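Local coordinates for protein KLLA0C04147p (Kluyveromyces lactis, PDB 5H2D) that holds ergosterol in its C-terminal OSBP-related domain (ORD) and probably transfers sterols between membranes as part of the longer Osh1 protein, at residues K205-V210 with D221-V226; F105-Y110 with I239-R244; E166-S171 with K181-W186. All coordinates share one frame; numbering follows the deposited sequence.

Contact 2 opens first, at the end of the helix 95-108, and is the last to close, at residues 239-244. Contacts 3 and 1 nest one after the other inside this long loop and do not cross. Contact 3 closes the hairpin of strands 161-173 and 178-190. Contact 1 then closes the hairpin of strands 207-211 and 219-230. The two hairpins are neighbours, since strand 207-211 pairs with strand 178-190. Strand 219-230 pairs in turn with strand 236-241, where contact 2 brings in the helix. All three touch ergosterol, so together they build part of the sterol pocket of the ORD.

Contact 1. Residues K205-V210 with D221-V226; sequences KPNNQV and DNYGDV. With ERG (ergosterol), chain B.
The Tyr223 ring carries Asn207 CB on one face, 3.7 Å from the ring centroid, a CH-pi contact shifted toward the rim. The Asn207 amide is tilted 54° against the ring, and Asn207 ND2 comes 3.4 Å from Tyr223 CE2. The Gln209 side chain runs across that of Tyr223, with Gln209 CD obliquely placed near Tyr223 CE1. The ring lies back over strand 207-210 because Tyr223 CG sits between its own backbone N and carbonyl carbon (chi1 72°). Its hydroxyl bonds to Asp179.

Next along this face, Gln209 and Asp221 run side by side. Gln209 NE2 donates to the anti lone pair of Asp221 OD2 at 2.9 Å, within its own amide plane. The same oxygen also takes the backbone N of Arg244.

Beneath these groups is an antiparallel beta hairpin of the ORD barrel wall. Asn207 with Tyr223 and Gln209 with Asp221 are hydrogen-bonded pairs. Between them, Asn208 and Asn222 form a non-hydrogen-bonded pair facing the sterol. Asn208 ND2 reaches Asn222 OD1 at 2.8 Å, in the carbonyl plane, although the two amides are nearly perpendicular (87°). Asn208 OD1 accepts from His182 NE2, which fixes which way the amide is turned, and lies 3.7 Å from ergosterol C9. Val210 CG2 touches ergosterol C21.

Before the strand, the extended Lys205 chain lets Lys205 NZ donate a hydrogen bond to ergosterol O1 (2.8 Å). Its charge also meets Asp79 in a salt bridge. At this same end the partner chain turns a corner at Gly224, and Val226 CG2 packs 3.9 Å from Pro206 CD.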
loop_
_atom_site.group_PDB
_atom_site.type_symbol
_atom_site.label_atom_id
_atom_site.label_comp_id
_atom_site.label_asym_id
_atom_site.label_seq_id
_atom_site.Cartn_x
_atom_site.Cartn_y
_atom_site.Cartn_z
ATOM N N LYS A 205 -5.958 8.236 1.218
ATOM C CA LYS A 205 -5.180 7.836 2.374
ATOM C C LYS A 205 -4.790 9.039 3.226
ATOM O O LYS A 205 -4.716 10.169 2.736
ATOM C CB LYS A 205 -3.927 7.092 1.911
ATOM C CG LYS A 205 -4.234 5.743 1.256
ATOM C CD LYS A 205 -2.970 5.132 0.656
ATOM C CE LYS A 205 -3.239 3.729 0.126
ATOM N NZ LYS A 205 -2.026 3.154 -0.532
ATOM N N PRO A 206 -4.527 8.819 4.510
ATOM C CA PRO A 206 -4.127 9.927 5.388
ATOM C C PRO A 206 -2.726 10.423 5.052
ATOM O O PRO A 206 -1.954 9.784 4.337
ATOM C CB PRO A 206 -4.180 9.296 6.781
ATOM C CG PRO A 206 -3.848 7.838 6.520
ATOM C CD PRO A 206 -4.562 7.531 5.226
ATOM N N ASN A 207 -2.403 11.599 5.582
ATOM C CA ASN A 207 -1.053 12.126 5.483
ATOM C C ASN A 207 -0.110 11.411 6.449
ATOM O O ASN A 207 -0.528 10.820 7.445
ATOM C CB ASN A 207 -1.038 13.619 5.800
ATOM C CG ASN A 207 -2.080 14.368 5.034
ATOM O OD1 ASN A 207 -2.199 14.207 3.825
ATOM N ND2 ASN A 207 -2.877 15.172 5.741
ATOM N N ASN A 208 1.186 11.479 6.151
ATOM C CA ASN A 208 2.204 11.049 7.100
ATOM C C ASN A 208 3.207 12.173 7.290
ATOM O O ASN A 208 3.356 13.051 6.442
ATOM C CB ASN A 208 2.957 9.777 6.645
ATOM C CG ASN A 208 2.324 9.122 5.447
ATOM O OD1 ASN A 208 2.753 9.351 4.316
ATOM N ND2 ASN A 208 1.298 8.296 5.686
ATOM N N GLN A 209 3.910 12.141 8.415
ATOM C CA GLN A 209 4.989 13.093 8.601
ATOM C C GLN A 209 6.057 12.460 9.468
ATOM O O GLN A 209 5.779 11.571 10.277
ATOM C CB GLN A 209 4.492 14.400 9.231
ATOM C CG GLN A 209 3.849 14.193 10.586
ATOM C CD GLN A 209 3.351 15.482 11.219
ATOM O OE1 GLN A 209 3.684 16.579 10.775
ATOM N NE2 GLN A 209 2.543 15.347 12.265
ATOM N N VAL A 210 7.288 12.922 9.288
ATOM C CA VAL A 210 8.368 12.597 10.212
ATOM C C VAL A 210 8.529 13.797 11.129
ATOM O O VAL A 210 8.778 14.910 10.655
ATOM C CB VAL A 210 9.679 12.274 9.477
ATOM C CG1 VAL A 210 10.788 12.024 10.480
ATOM C CG2 VAL A 210 9.499 11.037 8.585
ATOM N N ASP A 221 4.571 9.668 11.995
ATOM C CA ASP A 221 3.219 9.963 12.443
ATOM C C ASP A 221 2.293 9.956 11.237
ATOM O O ASP A 221 2.654 10.434 10.158
ATOM C CB ASP A 221 3.157 11.328 13.144
ATOM C CG ASP A 221 1.756 11.704 13.576
ATOM O OD1 ASP A 221 1.017 10.808 14.030
ATOM O OD2 ASP A 221 1.409 12.900 13.458
ATOM N N ASN A 222 1.108 9.407 11.416
ATOM C CA ASN A 222 0.073 9.463 10.401
ATOM C C ASN A 222 -1.081 10.293 10.945
ATOM O O ASN A 222 -1.443 10.169 12.116
ATOM C CB ASN A 222 -0.366 8.047 10.018
ATOM C CG ASN A 222 0.784 7.231 9.480
ATOM O OD1 ASN A 222 1.255 7.478 8.371
ATOM N ND2 ASN A 222 1.274 6.274 10.272
ATOM N N TYR A 223 -1.620 11.181 10.117
ATOM C CA TYR A 223 -2.578 12.151 10.625
ATOM C C TYR A 223 -3.536 12.560 9.518
ATOM O O TYR A 223 -3.242 12.416 8.331
ATOM C CB TYR A 223 -1.863 13.388 11.187
ATOM C CG TYR A 223 -1.249 14.274 10.122
ATOM C CD1 TYR A 223 0.022 14.020 9.615
ATOM C CD2 TYR A 223 -1.950 15.362 9.617
ATOM C CE1 TYR A 223 0.583 14.836 8.638
ATOM C CE2 TYR A 223 -1.408 16.179 8.643
ATOM C CZ TYR A 223 -0.143 15.916 8.158
ATOM O OH TYR A 223 0.387 16.735 7.184
ATOM N N GLY A 224 -4.674 13.106 9.926
ATOM C CA GLY A 224 -5.638 13.667 9.003
ATOM C C GLY A 224 -6.947 12.900 8.999
ATOM O O GLY A 224 -7.109 11.863 9.639
ATOM N N ASP A 225 -7.898 13.458 8.265
ATOM C CA ASP A 225 -9.218 12.869 8.146
ATOM C C ASP A 225 -9.338 12.088 6.844
ATOM O O ASP A 225 -8.793 12.488 5.811
ATOM C CB ASP A 225 -10.305 13.941 8.214
ATOM C CG ASP A 225 -10.343 14.642 9.558
ATOM O OD1 ASP A 225 -10.360 13.947 10.596
ATOM O OD2 ASP A 225 -10.348 15.890 9.579
ATOM N N VAL A 226 -10.059 10.974 6.909
ATOM C CA VAL A 226 -10.325 10.118 5.764
ATOM C C VAL A 226 -11.830 9.914 5.676
ATOM O O VAL A 226 -12.490 9.703 6.697
ATOM C CB VAL A 226 -9.609 8.757 5.902
ATOM C CG1 VAL A 226 -10.071 7.800 4.802
ATOM C CG2 VAL A 226 -8.095 8.955 5.881
HETATM C C1 ERG B . 2.242 5.135 3.786
HETATM C C2 ERG B . 1.238 4.066 3.363
HETATM C C3 ERG B . 0.926 4.292 1.907
HETATM C C4 ERG B . 2.200 4.183 1.067
HETATM C C5 ERG B . 3.255 5.024 1.558
HETATM C C6 ERG B . 4.157 5.564 0.652
HETATM C C7 ERG B . 5.259 6.341 1.047
HETATM C C8 ERG B . 5.504 6.597 2.399
HETATM C C9 ERG B . 4.489 6.251 3.340
HETATM C C10 ERG B . 3.528 5.097 2.948
HETATM C C11 ERG B . 5.008 6.111 4.834
HETATM C C12 ERG B . 6.070 7.152 5.202
HETATM C C13 ERG B . 7.201 7.076 4.155
HETATM C C14 ERG B . 6.547 7.509 2.823
HETATM C C15 ERG B . 7.753 7.668 1.921
HETATM C C16 ERG B . 8.845 8.273 2.851
HETATM C C17 ERG B . 8.236 8.198 4.278
HETATM C C18 ERG B . 7.877 5.687 4.100
HETATM C C19 ERG B . 4.284 3.767 3.223
HETATM C C20 ERG B . 9.377 8.038 5.308
HETATM C C21 ERG B . 8.905 7.870 6.747
HETATM C C22 ERG B . 10.213 9.307 5.206
HETATM C C23 ERG B . 11.617 9.252 4.692
HETATM C C24 ERG B . 12.423 10.544 4.566
HETATM C C25 ERG B . 13.855 10.270 5.046
HETATM C C26 ERG B . 13.800 9.854 6.520
HETATM C C27 ERG B . 14.755 11.513 4.948
HETATM C C28 ERG B . 12.392 10.936 3.102
HETATM O O1 ERG B . -0.078 3.321 1.440
#

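Contact 2. Residues F105-Y110 with I239-R244; sequences FTVSSY and IHFKAR. With ERG (ergosterol), chain B; SO4 (sulfate ion), chain C.
Thr106 OG1 is held by a hydrogen bond to the carbonyl of Ala103 and covered by Ile239 CD1 at 3.5 Å. Close by, Phe105 O takes two bonds from one residue. Ser108 OG donates to it at 2.7 Å and Ser108 N at 3.2 Å, both from the same face of its plane. These bonds tie up polar atoms at the end of the helix.

The contact between the segments is otherwise apolar, and no hydrogen bond crosses it. A chi1 of 171° turns Val107 CG2 to the strand, and this is the branch that touches it. It meets Ile239 CG2 at 4.0 Å and Phe241 CZ at 3.8 Å. The Val107 and Phe241 side chains run alongside each other, pointing opposite ways.

Tyr110 and Phe241 form an offset edge-to-face pair. The edge of Phe241 is turned toward the face of Tyr110, with planes at 72° and centroids 5.6 Å apart. The carbonyl oxygens of Thr106 and Val107 lie in plane at the edge of the Tyr110 ring. Tyr110 CE1 is 3.7 Å from ergosterol C2, so the residue just past the helix lines the sterol pocket.

Farther along, Arg244 NH1 and NH2 both donate to sulfate O2. Gly212 N and Leu215 N also bind this sulfate, which probably comes from the crystallisation liquor.

The helix 95-108 thus lies against strand 236-241 of the ORD. Val254 of strand 253-259 packs against Val107, Ile239 and Phe241, Ile228 of strand 219-230 meets Thr106, and Phe105 packs against helix 84-90.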
loop_
_atom_site.group_PDB
_atom_site.type_symbol
_atom_site.label_atom_id
_atom_site.label_comp_id
_atom_site.label_asym_id
_atom_site.label_seq_id
_atom_site.Cartn_x
_atom_site.Cartn_y
_atom_site.Cartn_z
ATOM N N PHE A 105 -9.834 -1.969 7.609
ATOM C CA PHE A 105 -8.789 -2.330 6.650
ATOM C C PHE A 105 -7.947 -1.120 6.240
ATOM O O PHE A 105 -6.715 -1.218 6.145
ATOM C CB PHE A 105 -9.392 -2.990 5.409
ATOM C CG PHE A 105 -8.410 -3.128 4.274
ATOM C CD1 PHE A 105 -7.460 -4.138 4.281
ATOM C CD2 PHE A 105 -8.435 -2.240 3.205
ATOM C CE1 PHE A 105 -6.536 -4.253 3.232
ATOM C CE2 PHE A 105 -7.537 -2.358 2.156
ATOM C CZ PHE A 105 -6.584 -3.363 2.167
ATOM N N THR A 106 -8.583 0.022 5.951
ATOM C CA THR A 106 -7.791 1.174 5.510
ATOM C C THR A 106 -6.872 1.688 6.611
ATOM O O THR A 106 -5.826 2.275 6.306
ATOM C CB THR A 106 -8.678 2.327 5.001
ATOM O OG1 THR A 106 -9.305 3.009 6.097
ATOM C CG2 THR A 106 -9.745 1.823 4.018
ATOM N N VAL A 107 -7.220 1.442 7.874
ATOM C CA VAL A 107 -6.401 1.872 9.002
ATOM C C VAL A 107 -5.280 0.884 9.285
ATOM O O VAL A 107 -4.214 1.272 9.791
ATOM C CB VAL A 107 -7.305 2.056 10.236
ATOM C CG1 VAL A 107 -6.474 2.296 11.496
ATOM C CG2 VAL A 107 -8.307 3.185 9.998
ATOM N N SER A 108 -5.486 -0.385 8.932
ATOM C CA SER A 108 -4.614 -1.467 9.368
ATOM C C SER A 108 -3.210 -1.382 8.780
ATOM O O SER A 108 -2.308 -2.034 9.300
ATOM C CB SER A 108 -5.238 -2.811 8.989
ATOM O OG SER A 108 -5.260 -3.008 7.579
ATOM N N SER A 109 -3.011 -0.637 7.705
ATOM C CA SER A 109 -1.717 -0.627 7.029
ATOM C C SER A 109 -0.755 0.425 7.572
ATOM O O SER A 109 0.339 0.596 7.009
ATOM C CB SER A 109 -1.910 -0.429 5.530
ATOM O OG SER A 109 -2.901 0.547 5.292
ATOM N N TYR A 110 -1.090 1.093 8.675
ATOM C CA TYR A 110 -0.190 2.115 9.194
ATOM C C TYR A 110 0.706 1.633 10.327
ATOM O O TYR A 110 1.762 2.234 10.557
ATOM C CB TYR A 110 -1.003 3.379 9.585
ATOM C CG TYR A 110 -1.416 3.976 8.272
ATOM C CD1 TYR A 110 -0.499 4.697 7.512
ATOM C CD2 TYR A 110 -2.642 3.661 7.704
ATOM C CE1 TYR A 110 -0.813 5.144 6.265
ATOM C CE2 TYR A 110 -2.966 4.106 6.443
ATOM C CZ TYR A 110 -2.043 4.844 5.725
ATOM O OH TYR A 110 -2.346 5.267 4.461
ATOM N N ILE A 239 -13.051 8.885 9.294
ATOM C CA ILE A 239 -11.925 8.398 10.081
ATOM C C ILE A 239 -11.027 9.563 10.459
ATOM O O ILE A 239 -10.717 10.418 9.623
ATOM C CB ILE A 239 -11.106 7.343 9.315
ATOM C CG1 ILE A 239 -12.044 6.287 8.725
ATOM C CG2 ILE A 239 -10.016 6.758 10.236
ATOM C CD1 ILE A 239 -11.313 5.171 7.987
ATOM N N HIS A 240 -10.564 9.571 11.704
ATOM C CA HIS A 240 -9.741 10.668 12.200
ATOM C C HIS A 240 -8.445 10.099 12.761
ATOM O O HIS A 240 -8.457 9.463 13.818
ATOM C CB HIS A 240 -10.504 11.476 13.253
ATOM C CG HIS A 240 -11.961 11.624 12.938
ATOM N ND1 HIS A 240 -12.450 12.627 12.129
ATOM C CD2 HIS A 240 -13.030 10.867 13.286
ATOM C CE1 HIS A 240 -13.759 12.497 12.010
ATOM N NE2 HIS A 240 -14.136 11.435 12.697
ATOM N N PHE A 241 -7.342 10.299 12.029
ATOM C CA PHE A 241 -5.995 10.028 12.528
ATOM C C PHE A 241 -5.511 11.273 13.253
ATOM O O PHE A 241 -5.305 12.322 12.630
ATOM C CB PHE A 241 -5.030 9.690 11.393
ATOM C CG PHE A 241 -5.274 8.357 10.738
ATOM C CD1 PHE A 241 -6.228 8.221 9.743
ATOM C CD2 PHE A 241 -4.491 7.262 11.069
ATOM C CE1 PHE A 241 -6.447 6.999 9.119
ATOM C CE2 PHE A 241 -4.688 6.034 10.446
ATOM C CZ PHE A 241 -5.667 5.904 9.465
ATOM N N LYS A 242 -5.311 11.159 14.560
ATOM C CA LYS A 242 -4.877 12.309 15.336
ATOM C C LYS A 242 -3.410 12.612 15.056
ATOM O O LYS A 242 -2.575 11.706 14.979
ATOM C CB LYS A 242 -5.112 12.046 16.824
ATOM C CG LYS A 242 -4.532 13.098 17.760
ATOM C CD LYS A 242 -5.538 13.523 18.818
ATOM C CE LYS A 242 -6.194 14.846 18.437
ATOM N NZ LYS A 242 -7.116 15.361 19.489
ATOM N N ALA A 243 -3.105 13.894 14.867
ATOM C CA ALA A 243 -1.733 14.331 14.649
ATOM C C ALA A 243 -0.992 14.441 15.975
ATOM O O ALA A 243 -1.585 14.718 17.020
ATOM C CB ALA A 243 -1.706 15.678 13.926
ATOM N N ARG A 244 0.322 14.220 15.929
ATOM C CA ARG A 244 1.119 14.331 17.143
ATOM C C ARG A 244 1.100 15.769 17.646
ATOM O O ARG A 244 1.273 16.717 16.875
ATOM C CB ARG A 244 2.561 13.883 16.900
ATOM C CG ARG A 244 3.335 13.620 18.189
ATOM C CD ARG A 244 4.788 14.045 18.079
ATOM N NE ARG A 244 4.922 15.436 17.653
ATOM C CZ ARG A 244 6.075 16.098 17.617
ATOM N NH1 ARG A 244 6.108 17.359 17.209
ATOM N NH2 ARG A 244 7.199 15.499 17.992
HETATM C C1 ERG B . 2.242 5.135 3.786
HETATM C C2 ERG B . 1.238 4.066 3.363
HETATM C C3 ERG B . 0.926 4.292 1.907
HETATM C C4 ERG B . 2.200 4.183 1.067
HETATM C C5 ERG B . 3.255 5.024 1.558
HETATM C C6 ERG B . 4.157 5.564 0.652
HETATM C C7 ERG B . 5.259 6.341 1.047
HETATM C C8 ERG B . 5.504 6.597 2.399
HETATM C C9 ERG B . 4.489 6.251 3.340
HETATM C C10 ERG B . 3.528 5.097 2.948
HETATM C C11 ERG B . 5.008 6.111 4.834
HETATM C C12 ERG B . 6.070 7.152 5.202
HETATM C C13 ERG B . 7.201 7.076 4.155
HETATM C C14 ERG B . 6.547 7.509 2.823
HETATM C C15 ERG B . 7.753 7.668 1.921
HETATM C C16 ERG B . 8.845 8.273 2.851
HETATM C C17 ERG B . 8.236 8.198 4.278
HETATM C C18 ERG B . 7.877 5.687 4.100
HETATM C C19 ERG B . 4.284 3.767 3.223
HETATM C C20 ERG B . 9.377 8.038 5.308
HETATM C C21 ERG B . 8.905 7.870 6.747
HETATM C C22 ERG B . 10.213 9.307 5.206
HETATM C C23 ERG B . 11.617 9.252 4.692
HETATM C C24 ERG B . 12.423 10.544 4.566
HETATM C C25 ERG B . 13.855 10.270 5.046
HETATM C C26 ERG B . 13.800 9.854 6.520
HETATM C C27 ERG B . 14.755 11.513 4.948
HETATM C C28 ERG B . 12.392 10.936 3.102
HETATM O O1 ERG B . -0.078 3.321 1.440
HETATM S S SO4 C . 10.401 18.475 16.738
HETATM O O1 SO4 C . 11.621 17.694 16.889
HETATM O O2 SO4 C . 9.231 17.583 16.783
HETATM O O3 SO4 C . 10.324 19.454 17.824
HETATM O O4 SO4 C . 10.453 19.209 15.477
#

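Contact 3. Residues E166-S171 with K181-W186; sequences ESFVDS and KHLGLW. With ERG (ergosterol), chain B.
His182 and Val169 lie side by side on the sterol-facing side of a beta hairpin, built from strands 161-173 and 178-190 in the wall of the ORD barrel. The edge of the imidazole meets the sterol, with His182 CE1 3.5 Å from ergosterol C5. Val169 CG2 packs obliquely against the ring, 3.7 Å from His182 ND1. Both ring nitrogens have partners. NE2 donates to Asn208 OD1, and ND1 is linked to Ser167 OG through water 3, which lies in the ring plane. The ring is therefore held at both nitrogens as well as by packing.

The backbone that carries these groups is regular at one end. Val169 and His182 are a non-hydrogen-bonded pair. Asp170 and Lys181 exchange two backbone bonds, and Leu183 N donates to Phe168 O at 2.9 Å. On the other side of the hairpin, Leu183 CD1 sits over the centre of the Phe168 ring, 4.1 Å from its centroid and only 5° off the normal. Asp170 CB touches the same methyl group. In Phe168, chi1 of -175° puts the ring alongside Leu183, and chi2 of -13° turns its face to the methyl.

Beyond Leu183 direct pairing gives way to water. Glu166 N makes only a weak bond to Leu185 O, while Glu166 OE2 reaches Leu185 N through water 2. Its other carboxylate oxygen accepts from Trp413. The Trp186 indole lies with one face under Glu166 N, and Trp186 CZ2 is 3.3 Å from Glu166 O. Val76 of helix 72-77 and Phe163 also pack on this indole. Water 1 bridges the strands where direct pairing lapses: it donates to Glu166 O at 2.7 Å and accepts from both Phe168 N and Gly184 N.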
loop_
_atom_site.group_PDB
_atom_site.type_symbol
_atom_site.label_atom_id
_atom_site.label_comp_id
_atom_site.label_asym_id
_atom_site.label_seq_id
_atom_site.Cartn_x
_atom_site.Cartn_y
_atom_site.Cartn_z
ATOM N N GLU A 166 -4.135 4.962 -7.307
ATOM C CA GLU A 166 -2.966 5.704 -7.748
ATOM C C GLU A 166 -2.168 6.134 -6.528
ATOM O O GLU A 166 -2.712 6.779 -5.630
ATOM C CB GLU A 166 -3.383 6.941 -8.551
ATOM C CG GLU A 166 -2.229 7.816 -9.017
ATOM C CD GLU A 166 -2.708 9.093 -9.700
ATOM O OE1 GLU A 166 -2.359 9.315 -10.874
ATOM O OE2 GLU A 166 -3.437 9.875 -9.062
ATOM N N SER A 167 -0.883 5.788 -6.497
ATOM C CA SER A 167 0.024 6.281 -5.471
ATOM C C SER A 167 0.766 7.496 -6.015
ATOM O O SER A 167 1.611 7.376 -6.909
ATOM C CB SER A 167 1.006 5.200 -5.048
ATOM O OG SER A 167 1.864 5.717 -4.054
ATOM N N PHE A 168 0.433 8.671 -5.487
ATOM C CA PHE A 168 1.000 9.943 -5.912
ATOM C C PHE A 168 1.390 10.633 -4.608
ATOM O O PHE A 168 0.555 11.289 -3.982
ATOM C CB PHE A 168 -0.041 10.724 -6.720
ATOM C CG PHE A 168 0.464 12.010 -7.327
ATOM C CD1 PHE A 168 1.677 12.563 -6.949
ATOM C CD2 PHE A 168 -0.305 12.673 -8.267
ATOM C CE1 PHE A 168 2.113 13.762 -7.507
ATOM C CE2 PHE A 168 0.129 13.859 -8.834
ATOM C CZ PHE A 168 1.334 14.405 -8.447
ATOM N N VAL A 169 2.632 10.424 -4.173
ATOM C CA VAL A 169 3.106 10.938 -2.894
ATOM C C VAL A 169 3.804 12.265 -3.140
ATOM O O VAL A 169 4.803 12.325 -3.872
ATOM C CB VAL A 169 4.042 9.940 -2.198
ATOM C CG1 VAL A 169 4.516 10.504 -0.869
ATOM C CG2 VAL A 169 3.335 8.593 -1.987
ATOM N N ASP A 170 3.283 13.325 -2.522
ATOM C CA ASP A 170 3.820 14.680 -2.621
ATOM C C ASP A 170 4.452 15.012 -1.276
ATOM O O ASP A 170 3.747 15.068 -0.264
ATOM C CB ASP A 170 2.689 15.646 -2.968
ATOM C CG ASP A 170 3.175 16.919 -3.623
ATOM O OD1 ASP A 170 4.221 16.892 -4.311
ATOM O OD2 ASP A 170 2.474 17.936 -3.464
ATOM N N SER A 171 5.768 15.214 -1.253
ATOM C CA SER A 171 6.506 15.347 -0.001
ATOM C C SER A 171 7.237 16.681 0.077
ATOM O O SER A 171 7.553 17.311 -0.939
ATOM C CB SER A 171 7.523 14.210 0.174
ATOM O OG SER A 171 8.573 14.326 -0.772
ATOM N N LYS A 181 1.890 13.787 1.535
ATOM C CA LYS A 181 0.481 13.765 1.171
ATOM C C LYS A 181 0.272 12.765 0.045
ATOM O O LYS A 181 1.120 12.637 -0.849
ATOM C CB LYS A 181 -0.011 15.162 0.764
ATOM C CG LYS A 181 0.108 16.172 1.903
ATOM C CD LYS A 181 -0.596 17.482 1.594
ATOM C CE LYS A 181 -1.017 18.199 2.877
ATOM N NZ LYS A 181 0.131 18.549 3.762
ATOM N N HIS A 182 -0.842 12.050 0.110
ATOM C CA HIS A 182 -1.176 10.977 -0.826
ATOM C C HIS A 182 -2.359 11.453 -1.655
ATOM O O HIS A 182 -3.497 11.481 -1.175
ATOM C CB HIS A 182 -1.467 9.695 -0.051
ATOM C CG HIS A 182 -0.293 9.249 0.758
ATOM N ND1 HIS A 182 0.496 8.179 0.399
ATOM C CD2 HIS A 182 0.282 9.786 1.863
ATOM C CE1 HIS A 182 1.494 8.062 1.261
ATOM N NE2 HIS A 182 1.389 9.030 2.155
ATOM N N LEU A 183 -2.079 11.840 -2.896
ATOM C CA LEU A 183 -3.038 12.591 -3.693
ATOM C C LEU A 183 -3.982 11.714 -4.511
ATOM O O LEU A 183 -4.992 12.222 -5.013
ATOM C CB LEU A 183 -2.288 13.547 -4.627
ATOM C CG LEU A 183 -1.344 14.538 -3.934
ATOM C CD1 LEU A 183 -0.709 15.503 -4.933
ATOM C CD2 LEU A 183 -2.076 15.300 -2.841
ATOM N N GLY A 184 -3.684 10.424 -4.672
ATOM C CA GLY A 184 -4.492 9.587 -5.529
ATOM C C GLY A 184 -5.731 9.019 -4.836
ATOM O O GLY A 184 -5.799 8.864 -3.620
ATOM N N LEU A 185 -6.734 8.677 -5.647
ATOM C CA LEU A 185 -7.948 8.048 -5.152
ATOM C C LEU A 185 -7.807 6.528 -5.165
ATOM O O LEU A 185 -7.219 5.950 -6.087
ATOM C CB LEU A 185 -9.147 8.469 -6.004
ATOM C CG LEU A 185 -10.551 8.123 -5.523
ATOM C CD1 LEU A 185 -10.837 8.769 -4.172
ATOM C CD2 LEU A 185 -11.567 8.571 -6.571
ATOM N N TRP A 186 -8.348 5.889 -4.136
ATOM C CA TRP A 186 -8.309 4.439 -3.986
ATOM C C TRP A 186 -9.709 3.848 -4.121
ATOM O O TRP A 186 -10.691 4.430 -3.647
ATOM C CB TRP A 186 -7.672 4.076 -2.641
ATOM C CG TRP A 186 -6.251 4.525 -2.687
ATOM C CD1 TRP A 186 -5.772 5.752 -2.338
ATOM C CD2 TRP A 186 -5.142 3.793 -3.219
ATOM N NE1 TRP A 186 -4.425 5.814 -2.576
ATOM C CE2 TRP A 186 -4.014 4.623 -3.121
ATOM C CE3 TRP A 186 -4.990 2.500 -3.732
ATOM C CZ2 TRP A 186 -2.750 4.212 -3.533
ATOM C CZ3 TRP A 186 -3.731 2.095 -4.147
ATOM C CH2 TRP A 186 -2.626 2.943 -4.033
HETATM C C1 ERG B . 2.242 5.135 3.786
HETATM C C2 ERG B . 1.238 4.066 3.363
HETATM C C3 ERG B . 0.926 4.292 1.907
HETATM C C4 ERG B . 2.200 4.183 1.067
HETATM C C5 ERG B . 3.255 5.024 1.558
HETATM C C6 ERG B . 4.157 5.564 0.652
HETATM C C7 ERG B . 5.259 6.341 1.047
HETATM C C8 ERG B . 5.504 6.597 2.399
HETATM C C9 ERG B . 4.489 6.251 3.340
HETATM C C10 ERG B . 3.528 5.097 2.948
HETATM C C11 ERG B . 5.008 6.111 4.834
HETATM C C12 ERG B . 6.070 7.152 5.202
HETATM C C13 ERG B . 7.201 7.076 4.155
HETATM C C14 ERG B . 6.547 7.509 2.823
HETATM C C15 ERG B . 7.753 7.668 1.921
HETATM C C16 ERG B . 8.845 8.273 2.851
HETATM C C17 ERG B . 8.236 8.198 4.278
HETATM C C18 ERG B . 7.877 5.687 4.100
HETATM C C19 ERG B . 4.284 3.767 3.223
HETATM C C20 ERG B . 9.377 8.038 5.308
HETATM C C21 ERG B . 8.905 7.870 6.747
HETATM C C22 ERG B . 10.213 9.307 5.206
HETATM C C23 ERG B . 11.617 9.252 4.692
HETATM C C24 ERG B . 12.423 10.544 4.566
HETATM C C25 ERG B . 13.855 10.270 5.046
HETATM C C26 ERG B . 13.800 9.854 6.520
HETATM C C27 ERG B . 14.755 11.513 4.948
HETATM C C28 ERG B . 12.392 10.936 3.102
HETATM O O1 ERG B . -0.078 3.321 1.440
HETATM O O HOH W 1 -1.904 8.343 -3.553
HETATM O O HOH W 2 -6.247 9.207 -8.598
HETATM O O HOH W 3 -0.221 6.218 -1.847
#